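Local structure of ULam111 (Flavobacterium sp., 5WUT) at residues A[42-48]-A[66-71]; A[91-97]-A[122-127]; A[136-140]-A[192-196]; A[147-151]-A[181-185]. The protein probably hydrolyses beta-1,3-glucosidic bonds of laminarin, as a family 16 glycoside hydrolase with a beta-jelly-roll fold. All blocks are in the same frame, centred on the assembly; numbering follows the deposited sequence.

Contact 1. Residues A[42-48]-A[66-71]; sequences QLYTKTN and QYTSTR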
loop_
_atom_site.group_PDB
_atom_site.type_symbol
_atom_site.label_atom_id
_atom_site.label_comp_id
_atom_site.label_asym_id
_atom_site.label_seq_id
_atom_site.Cartn_x
_atom_site.Cartn_y
_atom_site.Cartn_z
ATOM N N GLN A 42 -10.316 27.148 12.670
ATOM C CA GLN A 42 -11.348 26.614 13.560
ATOM C C GLN A 42 -11.168 26.930 15.036
ATOM O O GLN A 42 -10.049 27.066 15.534
ATOM C CB GLN A 42 -11.445 25.089 13.395
ATOM C CG GLN A 42 -10.357 24.303 14.135
ATOM C CD GLN A 42 -8.983 24.450 13.517
ATOM O OE1 GLN A 42 -8.860 24.696 12.317
ATOM N NE2 GLN A 42 -7.941 24.290 14.331
ATOM N N LEU A 43 -12.304 27.062 15.721
ATOM C CA LEU A 43 -12.343 26.916 17.163
ATOM C C LEU A 43 -12.712 25.477 17.443
ATOM O O LEU A 43 -13.640 24.936 16.838
ATOM C CB LEU A 43 -13.364 27.843 17.825
ATOM C CG LEU A 43 -13.191 29.341 17.665
ATOM C CD1 LEU A 43 -14.218 30.039 18.554
ATOM C CD2 LEU A 43 -11.787 29.741 18.039
ATOM N N TYR A 44 -11.981 24.852 18.350
ATOM C CA TYR A 44 -12.308 23.495 18.736
ATOM C C TYR A 44 -13.324 23.532 19.875
ATOM O O TYR A 44 -13.239 24.387 20.767
ATOM C CB TYR A 44 -11.050 22.745 19.131
ATOM C CG TYR A 44 -10.179 22.329 17.967
ATOM C CD1 TYR A 44 -10.702 21.587 16.924
ATOM C CD2 TYR A 44 -8.830 22.652 17.935
ATOM C CE1 TYR A 44 -9.907 21.172 15.872
ATOM C CE2 TYR A 44 -8.027 22.244 16.879
ATOM C CZ TYR A 44 -8.574 21.502 15.860
ATOM O OH TYR A 44 -7.782 21.082 14.807
ATOM N N THR A 45 -14.296 22.625 19.818
ATOM C CA THR A 45 -15.412 22.636 20.760
ATOM C C THR A 45 -15.676 21.259 21.334
ATOM O O THR A 45 -15.044 20.285 20.925
ATOM C CB THR A 45 -16.709 23.091 20.095
ATOM O OG1 THR A 45 -17.221 22.022 19.299
ATOM C CG2 THR A 45 -16.491 24.337 19.228
ATOM N N LYS A 46 -16.646 21.178 22.245
ATOM C CA LYS A 46 -17.135 19.892 22.754
ATOM C C LYS A 46 -18.471 19.551 22.111
ATOM O O LYS A 46 -19.134 18.568 22.483
ATOM C CB LYS A 46 -17.297 19.918 24.284
ATOM C CG LYS A 46 -16.014 20.066 25.067
ATOM C CD LYS A 46 -16.262 19.810 26.548
ATOM C CE LYS A 46 -16.763 21.037 27.276
ATOM N NZ LYS A 46 -16.767 20.761 28.743
ATOM N N THR A 47 -18.873 20.368 21.146
ATOM C CA THR A 47 -20.184 20.222 20.524
ATOM C C THR A 47 -20.122 19.951 19.019
ATOM O O THR A 47 -21.119 20.106 18.307
ATOM C CB THR A 47 -21.044 21.482 20.781
ATOM O OG1 THR A 47 -20.285 22.646 20.436
ATOM C CG2 THR A 47 -21.429 21.565 22.248
ATOM N N ASN A 48 -18.961 19.517 18.524
ATOM C CA ASN A 48 -18.827 19.189 17.107
ATOM C C ASN A 48 -18.637 17.693 16.829
ATOM O O ASN A 48 -18.334 17.299 15.706
ATOM C CB ASN A 48 -17.659 19.969 16.485
ATOM C CG ASN A 48 -18.052 21.380 16.077
ATOM O OD1 ASN A 48 -18.289 22.236 16.930
ATOM N ND2 ASN A 48 -18.092 21.632 14.765
ATOM N N GLN A 66 -17.562 31.850 11.542
ATOM C CA GLN A 66 -16.956 30.978 12.545
ATOM C C GLN A 66 -16.874 29.528 12.056
ATOM O O GLN A 66 -17.857 28.948 11.593
ATOM C CB GLN A 66 -17.730 31.053 13.872
ATOM C CG GLN A 66 -17.307 29.958 14.882
ATOM C CD GLN A 66 -17.613 30.314 16.331
ATOM O OE1 GLN A 66 -18.308 29.579 17.037
ATOM N NE2 GLN A 66 -17.045 31.405 16.794
ATOM N N TYR A 67 -15.670 28.969 12.125
ATOM C CA TYR A 67 -15.440 27.565 11.827
ATOM C C TYR A 67 -15.256 26.797 13.122
ATOM O O TYR A 67 -14.573 27.281 14.015
ATOM C CB TYR A 67 -14.198 27.403 10.959
ATOM C CG TYR A 67 -14.288 28.057 9.603
ATOM C CD1 TYR A 67 -13.911 29.382 9.428
ATOM C CD2 TYR A 67 -14.737 27.343 8.493
ATOM C CE1 TYR A 67 -13.987 29.985 8.193
ATOM C CE2 TYR A 67 -14.811 27.940 7.233
ATOM C CZ TYR A 67 -14.433 29.265 7.099
ATOM O OH TYR A 67 -14.490 29.867 5.861
ATOM N N THR A 68 -15.823 25.592 13.203
ATOM C CA THR A 68 -15.687 24.767 14.403
ATOM C C THR A 68 -15.396 23.301 14.080
ATOM O O THR A 68 -15.788 22.787 13.036
ATOM C CB THR A 68 -16.950 24.831 15.290
ATOM O OG1 THR A 68 -18.114 24.577 14.496
ATOM C CG2 THR A 68 -17.070 26.218 15.971
ATOM N N SER A 69 -14.726 22.639 15.011
ATOM C CA SER A 69 -14.373 21.240 14.825
ATOM C C SER A 69 -14.022 20.652 16.182
ATOM O O SER A 69 -14.325 21.263 17.212
ATOM C CB SER A 69 -13.218 21.107 13.824
ATOM O OG SER A 69 -13.058 19.747 13.401
ATOM N N THR A 70 -13.392 19.474 16.176
ATOM C CA THR A 70 -13.043 18.737 17.394
ATOM C C THR A 70 -11.573 18.369 17.401
ATOM O O THR A 70 -11.010 18.011 16.348
ATOM C CB THR A 70 -13.862 17.429 17.524
ATOM O OG1 THR A 70 -15.254 17.712 17.343
ATOM C CG2 THR A 70 -13.637 16.735 18.890
ATOM N N ARG A 71 -10.960 18.452 18.578
ATOM C CA ARG A 71 -9.601 17.977 18.809
ATOM C C ARG A 71 -9.546 17.314 20.181
ATOM O O ARG A 71 -9.795 17.962 21.203
ATOM C CB ARG A 71 -8.608 19.142 18.728
ATOM C CG ARG A 71 -7.153 18.756 19.039
ATOM C CD ARG A 71 -6.228 19.897 18.641
ATOM N NE ARG A 71 -4.884 19.715 19.175
ATOM C CZ ARG A 71 -3.777 20.127 18.557
ATOM N NH1 ARG A 71 -3.859 20.733 17.383
ATOM N NH2 ARG A 71 -2.593 19.929 19.116
HETATM O O HOH W 1 -5.181 21.733 14.875
HETATM O O HOH W 2 -12.359 19.674 20.785
HETATM O O HOH W 3 -16.631 18.409 19.621
#
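L43 and S69 carry a short parallel strand pairing between 42-48 and 66-71. L43 N donates to Y67 O at 2.8 Å and nearly straight (165°), S69 N returns a bond to L43 O at 3.1 Å, and T45 N continues the ladder onto S69 O at 2.9 Å. Beyond it the first segment folds back. T45 OG1 accepts from T47 N, an ST turn, and gives its own proton to N48 OD1 at 2.6 Å. N48 suits this place because its amide serves both sides: the carbonyl takes T45, while ND2 reaches T68 OG1 at 3.0 Å, close to the amide plane, and also binds T59 O. A water accepts from N48 N, donates to T45 O and also bonds T70 OG1, linking the turn to 66-71. On the other face of the ladder, R71 CB lies over one face of the Y44 ring, a CH-pi contact, 3.4 Å from its centroid and 3° off the normal, with Q42 CG on the opposite face. The extended R71 chain then runs past the ring, and its NE forms a salt bridge with E26; Y44 OH is bonded to N205 and to a water. S69 OG, likewise buried, binds M206 O. Strand 66-80 thus carries 42-44 while also pairing with 55-63 and 200-208; W36 of helix 35-39 meets Y44 edge-to-face and touches Q42 and R71.

Contact 2. Residues A[91-97]-A[122-127]; sequences LPVGKGI and LEYVGK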
loop_
_atom_site.group_PDB
_atom_site.type_symbol
_atom_site.label_atom_id
_atom_site.label_comp_id
_atom_site.label_asym_id
_atom_site.label_seq_id
_atom_site.Cartn_x
_atom_site.Cartn_y
_atom_site.Cartn_z
ATOM N N LEU A 91 -12.428 9.430 5.664
ATOM C CA LEU A 91 -11.979 10.817 5.541
ATOM C C LEU A 91 -13.086 11.804 5.203
ATOM O O LEU A 91 -14.040 11.437 4.509
ATOM C CB LEU A 91 -10.912 10.920 4.453
ATOM C CG LEU A 91 -9.620 10.149 4.692
ATOM C CD1 LEU A 91 -8.766 10.149 3.419
ATOM C CD2 LEU A 91 -8.871 10.772 5.865
ATOM N N PRO A 92 -12.943 13.052 5.680
ATOM C CA PRO A 92 -13.702 14.172 5.116
ATOM C C PRO A 92 -13.082 14.523 3.776
ATOM O O PRO A 92 -11.944 14.119 3.519
ATOM C CB PRO A 92 -13.484 15.296 6.124
ATOM C CG PRO A 92 -12.066 15.049 6.583
ATOM C CD PRO A 92 -11.927 13.523 6.637
ATOM N N VAL A 93 -13.780 15.282 2.937
ATOM C CA VAL A 93 -13.220 15.622 1.640
ATOM C C VAL A 93 -13.419 17.095 1.340
ATOM O O VAL A 93 -14.367 17.712 1.820
ATOM C CB VAL A 93 -13.856 14.783 0.514
ATOM C CG1 VAL A 93 -13.540 13.310 0.711
ATOM C CG2 VAL A 93 -15.348 14.971 0.496
ATOM N N GLY A 94 -12.503 17.662 0.567
ATOM C CA GLY A 94 -12.676 19.021 0.080
ATOM C C GLY A 94 -11.517 19.936 0.403
ATOM O O GLY A 94 -10.757 19.713 1.352
ATOM N N LYS A 95 -11.375 20.989 -0.395
ATOM C CA LYS A 95 -10.247 21.890 -0.236
ATOM C C LYS A 95 -10.304 22.666 1.078
ATOM O O LYS A 95 -11.269 23.386 1.342
ATOM C CB LYS A 95 -10.177 22.867 -1.413
ATOM C CG LYS A 95 -8.988 23.807 -1.341
ATOM C CD LYS A 95 -8.958 24.765 -2.534
ATOM C CE LYS A 95 -10.135 25.704 -2.511
ATOM N NZ LYS A 95 -9.922 26.892 -3.397
ATOM N N GLY A 96 -9.264 22.510 1.893
ATOM C CA GLY A 96 -9.153 23.230 3.149
ATOM C C GLY A 96 -9.251 22.343 4.379
ATOM O O GLY A 96 -8.831 22.742 5.454
ATOM N N ILE A 97 -9.781 21.134 4.220
ATOM C CA ILE A 97 -9.949 20.238 5.355
ATOM C C ILE A 97 -8.643 19.483 5.666
ATOM O O ILE A 97 -7.871 19.156 4.760
ATOM C CB ILE A 97 -11.131 19.241 5.091
ATOM C CG1 ILE A 97 -11.851 18.927 6.392
ATOM C CG2 ILE A 97 -10.697 18.008 4.325
ATOM C CD1 ILE A 97 -12.540 20.135 6.972
ATOM N N LEU A 122 -2.267 9.128 10.460
ATOM C CA LEU A 122 -3.250 9.463 9.437
ATOM C C LEU A 122 -3.099 10.949 9.182
ATOM O O LEU A 122 -3.297 11.745 10.086
ATOM C CB LEU A 122 -4.684 9.121 9.891
ATOM C CG LEU A 122 -5.885 9.374 8.955
ATOM C CD1 LEU A 122 -7.085 8.676 9.553
ATOM C CD2 LEU A 122 -6.237 10.846 8.682
ATOM N N GLU A 123 -2.718 11.318 7.962
ATOM C CA GLU A 123 -2.633 12.729 7.581
ATOM C C GLU A 123 -3.136 12.883 6.161
ATOM O O GLU A 123 -2.633 12.234 5.239
ATOM C CB GLU A 123 -1.209 13.255 7.656
ATOM C CG GLU A 123 -0.547 13.105 8.988
ATOM C CD GLU A 123 -1.043 14.103 10.012
ATOM O OE1 GLU A 123 -1.648 15.133 9.629
ATOM O OE2 GLU A 123 -0.815 13.848 11.215
ATOM N N TYR A 124 -4.119 13.753 5.982
ATOM C CA TYR A 124 -4.733 13.978 4.680
ATOM C C TYR A 124 -5.103 15.434 4.587
ATOM O O TYR A 124 -5.608 15.994 5.554
ATOM C CB TYR A 124 -5.964 13.094 4.515
ATOM C CG TYR A 124 -6.820 13.328 3.295
ATOM C CD1 TYR A 124 -8.004 14.049 3.395
ATOM C CD2 TYR A 124 -6.490 12.772 2.056
ATOM C CE1 TYR A 124 -8.819 14.243 2.281
ATOM C CE2 TYR A 124 -7.295 12.953 0.953
ATOM C CZ TYR A 124 -8.459 13.693 1.073
ATOM O OH TYR A 124 -9.262 13.878 -0.022
ATOM N N VAL A 125 -4.811 16.063 3.457
ATOM C CA VAL A 125 -5.317 17.414 3.245
ATOM C C VAL A 125 -6.202 17.365 2.024
ATOM O O VAL A 125 -5.782 16.920 0.955
ATOM C CB VAL A 125 -4.193 18.464 3.108
ATOM C CG1 VAL A 125 -3.501 18.648 4.443
ATOM C CG2 VAL A 125 -3.179 18.076 2.032
ATOM N N GLY A 126 -7.447 17.795 2.190
ATOM C CA GLY A 126 -8.429 17.681 1.131
ATOM C C GLY A 126 -8.071 18.441 -0.140
ATOM O O GLY A 126 -8.622 18.160 -1.213
ATOM N N LYS A 127 -7.174 19.420 -0.020
ATOM C CA LYS A 127 -6.699 20.156 -1.189
ATOM C C LYS A 127 -5.819 19.305 -2.102
ATOM O O LYS A 127 -5.552 19.686 -3.244
ATOM C CB LYS A 127 -5.934 21.411 -0.771
ATOM C CG LYS A 127 -4.648 21.130 -0.016
ATOM C CD LYS A 127 -3.841 22.387 0.199
ATOM C CE LYS A 127 -2.548 22.095 0.924
ATOM N NZ LYS A 127 -1.722 23.327 1.164
HETATM O O HOH W 4 -10.445 16.191 -0.975
HETATM O O HOH W 5 -6.992 20.825 2.577
#
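Y124 and L91 bury the most surface here, and they meet as methyl over ring. L91 CD1 sits 3.8 Å from the centroid of the Y124 ring, 14° off its normal, a CH-pi contact, while the other branch, CD2, slides past L122 CD2 at 3.9 Å. The branched leucine can thus serve two partners at once. Y124 has CG opposite its backbone N (chi1 172°), which sends the ring across to 91-97; its hydroxyl binds E157 and takes a proton from a water, at 2.8 Å, that also joins G94 N to G126 O. A tyrosine fits because its ring packs while its end stays polar. G126, third in buried area, touches G94 O with CA at 3.1 Å; glycine suits the place because its bare CA lies against that oxygen and beside I97 CG2. G126 N donates to I97 O at 2.9 Å, almost straight (169°). I97 closes a type II beta turn from G94, with G96 at the third position, where positive phi suits glycine. The turn lies in the loop connecting strands 83-90 and 97-105 and packs on the chain just after strand 118-123, which carries the E-x-D-x-x-E signature of family 16 jelly-roll hydrolases.

Contact 3. Residues A[136-140]-A[192-196]; sequences LHTTA and AIWPY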
loop_
_atom_site.group_PDB
_atom_site.type_symbol
_atom_site.label_atom_id
_atom_site.label_comp_id
_atom_site.label_asym_id
_atom_site.label_seq_id
_atom_site.Cartn_x
_atom_site.Cartn_y
_atom_site.Cartn_z
ATOM N N LEU A 136 7.369 12.185 10.800
ATOM C CA LEU A 136 7.911 12.381 12.151
ATOM C C LEU A 136 8.321 13.837 12.309
ATOM O O LEU A 136 8.798 14.438 11.362
ATOM C CB LEU A 136 9.130 11.500 12.419
ATOM C CG LEU A 136 8.972 9.981 12.498
ATOM C CD1 LEU A 136 7.788 9.522 13.335
ATOM C CD2 LEU A 136 8.912 9.414 11.107
ATOM N N HIS A 137 8.129 14.391 13.504
ATOM C CA HIS A 137 8.678 15.700 13.852
ATOM C C HIS A 137 9.508 15.541 15.109
ATOM O O HIS A 137 9.071 14.907 16.080
ATOM C CB HIS A 137 7.579 16.732 14.085
ATOM C CG HIS A 137 6.735 16.970 12.883
ATOM N ND1 HIS A 137 6.925 18.043 12.041
ATOM C CD2 HIS A 137 5.718 16.249 12.357
ATOM C CE1 HIS A 137 6.047 17.983 11.057
ATOM N NE2 HIS A 137 5.305 16.901 11.225
ATOM N N THR A 138 10.726 16.066 15.065
ATOM C CA THR A 138 11.694 15.955 16.154
ATOM C C THR A 138 12.527 17.233 16.188
ATOM O O THR A 138 12.420 18.059 15.286
ATOM C CB THR A 138 12.643 14.768 15.946
ATOM O OG1 THR A 138 13.411 15.009 14.765
ATOM C CG2 THR A 138 11.884 13.473 15.753
ATOM N N THR A 139 13.417 17.358 17.166
ATOM C CA THR A 139 14.350 18.488 17.138
ATOM C C THR A 139 15.191 18.472 15.853
ATOM O O THR A 139 15.419 19.516 15.233
ATOM C CB THR A 139 15.261 18.483 18.365
ATOM O OG1 THR A 139 14.502 18.927 19.490
ATOM C CG2 THR A 139 16.450 19.422 18.176
ATOM N N ALA A 140 15.613 17.284 15.434
ATOM C CA ALA A 140 16.428 17.159 14.228
ATOM C C ALA A 140 15.702 17.603 12.950
ATOM O O ALA A 140 16.327 18.168 12.050
ATOM C CB ALA A 140 16.926 15.702 14.076
ATOM N N ALA A 192 17.564 14.063 20.017
ATOM C CA ALA A 192 17.206 15.041 18.993
ATOM C C ALA A 192 16.669 14.348 17.749
ATOM O O ALA A 192 15.740 14.833 17.104
ATOM C CB ALA A 192 18.407 15.917 18.640
ATOM N N ILE A 193 17.265 13.209 17.416
ATOM C CA ILE A 193 16.868 12.434 16.243
ATOM C C ILE A 193 15.751 11.452 16.581
ATOM O O ILE A 193 14.849 11.207 15.774
ATOM C CB ILE A 193 18.094 11.685 15.683
ATOM C CG1 ILE A 193 19.060 12.696 15.078
ATOM C CG2 ILE A 193 17.700 10.645 14.642
ATOM C CD1 ILE A 193 20.408 12.120 14.745
ATOM N N TRP A 194 15.794 10.927 17.799
ATOM C CA TRP A 194 14.909 9.833 18.194
ATOM C C TRP A 194 14.381 10.014 19.604
ATOM O O TRP A 194 14.901 9.419 20.553
ATOM C CB TRP A 194 15.660 8.497 18.078
ATOM C CG TRP A 194 14.831 7.254 18.306
ATOM C CD1 TRP A 194 14.697 6.565 19.475
ATOM C CD2 TRP A 194 14.069 6.534 17.327
ATOM N NE1 TRP A 194 13.891 5.464 19.290
ATOM C CE2 TRP A 194 13.490 5.427 17.980
ATOM C CE3 TRP A 194 13.816 6.722 15.966
ATOM C CZ2 TRP A 194 12.671 4.509 17.319
ATOM C CZ3 TRP A 194 13.005 5.810 15.309
ATOM C CH2 TRP A 194 12.439 4.718 15.992
ATOM N N PRO A 195 13.353 10.856 19.750
ATOM C CA PRO A 195 12.684 11.019 21.041
ATOM C C PRO A 195 11.645 9.923 21.283
ATOM O O PRO A 195 10.706 10.158 22.042
ATOM C CB PRO A 195 11.996 12.375 20.901
ATOM C CG PRO A 195 11.672 12.442 19.416
ATOM C CD PRO A 195 12.867 11.827 18.751
ATOM N N TYR A 196 11.790 8.770 20.637
ATOM C CA TYR A 196 10.709 7.789 20.619
ATOM C C TYR A 196 10.880 6.606 21.577
ATOM O O TYR A 196 10.222 5.581 21.405
ATOM C CB TYR A 196 10.513 7.280 19.180
ATOM C CG TYR A 196 10.156 8.424 18.252
ATOM C CD1 TYR A 196 8.934 9.071 18.369
ATOM C CD2 TYR A 196 11.046 8.882 17.295
ATOM C CE1 TYR A 196 8.599 10.136 17.553
ATOM C CE2 TYR A 196 10.714 9.962 16.461
ATOM C CZ TYR A 196 9.482 10.581 16.598
ATOM O OH TYR A 196 9.145 11.649 15.799
HETATM O O HOH W 6 14.434 12.925 13.539
#
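A140 and A192 supply the clear backbone hydrogen bond of this contact: A140 N donates to A192 O at 3.0 Å, arriving from above the carbonyl plane (45° out of it). The same oxygen lies 3.3 Å from T138 OG1, a weak bond, and unsettled because the hydroxyl's single proton has another acceptor within reach. T138 OG1 is also hydrogen-bonded to S141 N. A water 2.6 Å from T138 OG1 donates to I193 O and so bridges the segments. Apolar packing does the rest. T138 is apt here because its two branches part: with OG1 between the backbone N and carbonyl carbon (chi1 64°), CG2 is turned onto P195 CD at 3.6 Å and the end of Y196. L136 comes obliquely to the same tyrosine, CD1 lying 3.8 Å from Y196 CZ, and P195 CG covers the centre of one face of that ring. A140 CB rests against I193 CG1 at 3.8 Å. Y196 OH, amid these carbons, is bonded to E118 O. The loop 192-196, which leads into strand 200-208, is thereby fastened to the end of strand 131-137, while L136 also touches strands 172-176 and 179-184, and Y196 touches M172 and I119.

Contact 4. Residues A[147-151]-A[181-185]; sequences NTKRT and VYTFN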
loop_
_atom_site.group_PDB
_atom_site.type_symbol
_atom_site.label_atom_id
_atom_site.label_comp_id
_atom_site.label_asym_id
_atom_site.label_seq_id
_atom_site.Cartn_x
_atom_site.Cartn_y
_atom_site.Cartn_z
ATOM N N ASN A 147 11.554 13.978 7.329
ATOM C CA ASN A 147 11.184 12.596 7.637
ATOM C C ASN A 147 9.689 12.416 7.406
ATOM O O ASN A 147 8.847 12.422 8.324
ATOM C CB ASN A 147 11.611 12.215 9.058
ATOM C CG ASN A 147 13.118 12.260 9.224
ATOM O OD1 ASN A 147 13.857 11.699 8.406
ATOM N ND2 ASN A 147 13.582 12.958 10.244
ATOM N N THR A 148 9.367 12.291 6.127
ATOM C CA THR A 148 7.998 12.256 5.675
ATOM C C THR A 148 7.923 11.496 4.361
ATOM O O THR A 148 8.913 11.351 3.639
ATOM C CB THR A 148 7.413 13.684 5.509
ATOM O OG1 THR A 148 6.011 13.610 5.250
ATOM C CG2 THR A 148 8.103 14.478 4.386
ATOM N N LYS A 149 6.747 10.962 4.085
ATOM C CA LYS A 149 6.502 10.270 2.834
ATOM C C LYS A 149 5.099 10.587 2.361
ATOM O O LYS A 149 4.158 10.510 3.138
ATOM C CB LYS A 149 6.670 8.762 3.003
ATOM C CG LYS A 149 6.403 7.951 1.736
ATOM C CD LYS A 149 7.576 8.011 0.777
ATOM C CE LYS A 149 7.516 6.870 -0.237
ATOM N NZ LYS A 149 6.493 7.130 -1.296
ATOM N N ARG A 150 4.964 10.948 1.090
ATOM C CA ARG A 150 3.673 11.136 0.454
ATOM C C ARG A 150 3.331 9.868 -0.325
ATOM O O ARG A 150 4.102 9.421 -1.184
ATOM C CB ARG A 150 3.712 12.347 -0.485
ATOM C CG ARG A 150 2.439 12.629 -1.266
ATOM C CD ARG A 150 2.766 13.551 -2.439
ATOM N NE ARG A 150 3.547 14.706 -1.998
ATOM C CZ ARG A 150 3.037 15.880 -1.644
ATOM N NH1 ARG A 150 1.727 16.076 -1.673
ATOM N NH2 ARG A 150 3.844 16.862 -1.257
ATOM N N THR A 151 2.179 9.285 -0.021
ATOM C CA THR A 151 1.758 8.045 -0.657
ATOM C C THR A 151 0.490 8.261 -1.458
ATOM O O THR A 151 -0.516 8.733 -0.939
ATOM C CB THR A 151 1.533 6.924 0.380
ATOM O OG1 THR A 151 2.744 6.711 1.113
ATOM C CG2 THR A 151 1.134 5.620 -0.301
ATOM N N VAL A 181 4.394 1.607 3.877
ATOM C CA VAL A 181 4.597 2.730 2.954
ATOM C C VAL A 181 5.808 3.596 3.287
ATOM O O VAL A 181 6.281 4.345 2.426
ATOM C CB VAL A 181 3.360 3.640 2.884
ATOM C CG1 VAL A 181 2.178 2.859 2.353
ATOM C CG2 VAL A 181 3.044 4.262 4.258
ATOM N N TYR A 182 6.311 3.500 4.516
ATOM C CA TYR A 182 7.389 4.379 4.966
ATOM C C TYR A 182 8.062 3.795 6.202
ATOM O O TYR A 182 7.387 3.270 7.095
ATOM C CB TYR A 182 6.853 5.793 5.266
ATOM C CG TYR A 182 7.863 6.761 5.850
ATOM C CD1 TYR A 182 9.090 6.995 5.225
ATOM C CD2 TYR A 182 7.574 7.469 7.009
ATOM C CE1 TYR A 182 10.018 7.875 5.772
ATOM C CE2 TYR A 182 8.488 8.364 7.550
ATOM C CZ TYR A 182 9.699 8.563 6.927
ATOM O OH TYR A 182 10.606 9.435 7.496
ATOM N N THR A 183 9.387 3.897 6.252
ATOM C CA THR A 183 10.154 3.435 7.398
ATOM C C THR A 183 11.155 4.503 7.830
ATOM O O THR A 183 11.871 5.066 7.001
ATOM C CB THR A 183 10.919 2.131 7.087
ATOM O OG1 THR A 183 9.990 1.080 6.795
ATOM C CG2 THR A 183 11.786 1.732 8.267
ATOM N N PHE A 184 11.191 4.794 9.124
ATOM C CA PHE A 184 12.202 5.687 9.680
ATOM C C PHE A 184 13.033 4.862 10.646
ATOM O O PHE A 184 12.513 4.297 11.616
ATOM C CB PHE A 184 11.552 6.900 10.372
ATOM C CG PHE A 184 12.535 7.876 10.974
ATOM C CD1 PHE A 184 13.476 8.512 10.183
ATOM C CD2 PHE A 184 12.481 8.182 12.330
ATOM C CE1 PHE A 184 14.377 9.420 10.736
ATOM C CE2 PHE A 184 13.370 9.089 12.893
ATOM C CZ PHE A 184 14.317 9.713 12.091
ATOM N N ASN A 185 14.320 4.748 10.342
ATOM C CA ASN A 185 15.235 3.950 11.139
ATOM C C ASN A 185 16.611 4.582 11.103
ATOM O O ASN A 185 17.501 4.110 10.393
ATOM C CB ASN A 185 15.288 2.510 10.612
ATOM C CG ASN A 185 16.158 1.602 11.465
ATOM O OD1 ASN A 185 16.888 2.062 12.341
ATOM N ND2 ASN A 185 16.080 0.300 11.208
HETATM O O HOH W 7 13.043 9.724 6.504
HETATM O O HOH W 8 4.744 5.370 -0.085
#
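K149 and Y182 face each other from strand segments 148-151 and 181-184, which run antiparallel (173°) with their axes 7.5 Å apart, too far for backbone pairing, so side chains and water join them. The setting is the flank of the jelly roll: strand 148-152 is paired with 131-137, and strand 179-184 with 172-176, where a classic beta bulge sets V181 and Y182 together opposite F174. Y182 spans the gap. Its CG lies opposite the backbone N (chi1 175°), which drives the ring across until OH comes to 3.1 Å from N147 C. K149 CB rests obliquely against the ring at 3.7 Å from Y182 CG, while the T148 carbonyl group lies loosely over one face, toward its rim. Tyrosine suits this position since its length closes the distance and its hydroxyl remains hydrated: a water 2.6 Å from Y182 OH donates to N147 OD1. N147 also touches F184, its OD1 standing 3.3 Å from F184 CE1 with amide and ring planes 46° apart. F184 in turn packs on L136 and W194. Farther along, T151 crosses V181 at about a right angle, OG1 to V181 CB at 3.6 Å, and both of these short, branched residues also pack on I179 of the second subunit. The lysine chain bends twice, its aliphatic part passing V181 O, and a second water accepts from K149 NZ at 2.8 Å while donating to V181 O at 3.1 Å.

In the fold
From the N terminus, contact 1 closes first, joining strand 42-44 to the start of strand 66-80 round an interval made largely of strand. Contact 2 follows in series, tying the loop between strands 83-90 and 97-105 to the end of strand 118-123; the two come no nearer than about 6 Å between nearest atoms. Contact 3 then spans a longer excursion, from strand 131-137 to the loop before strand 200-208, and contact 4 opens and closes within it. These last two touch: L136 lies against Y182 and F184, and W194 against F184. Contacts 1 and 3, with centres about 30 Å apart, hold opposite sides of the jelly roll.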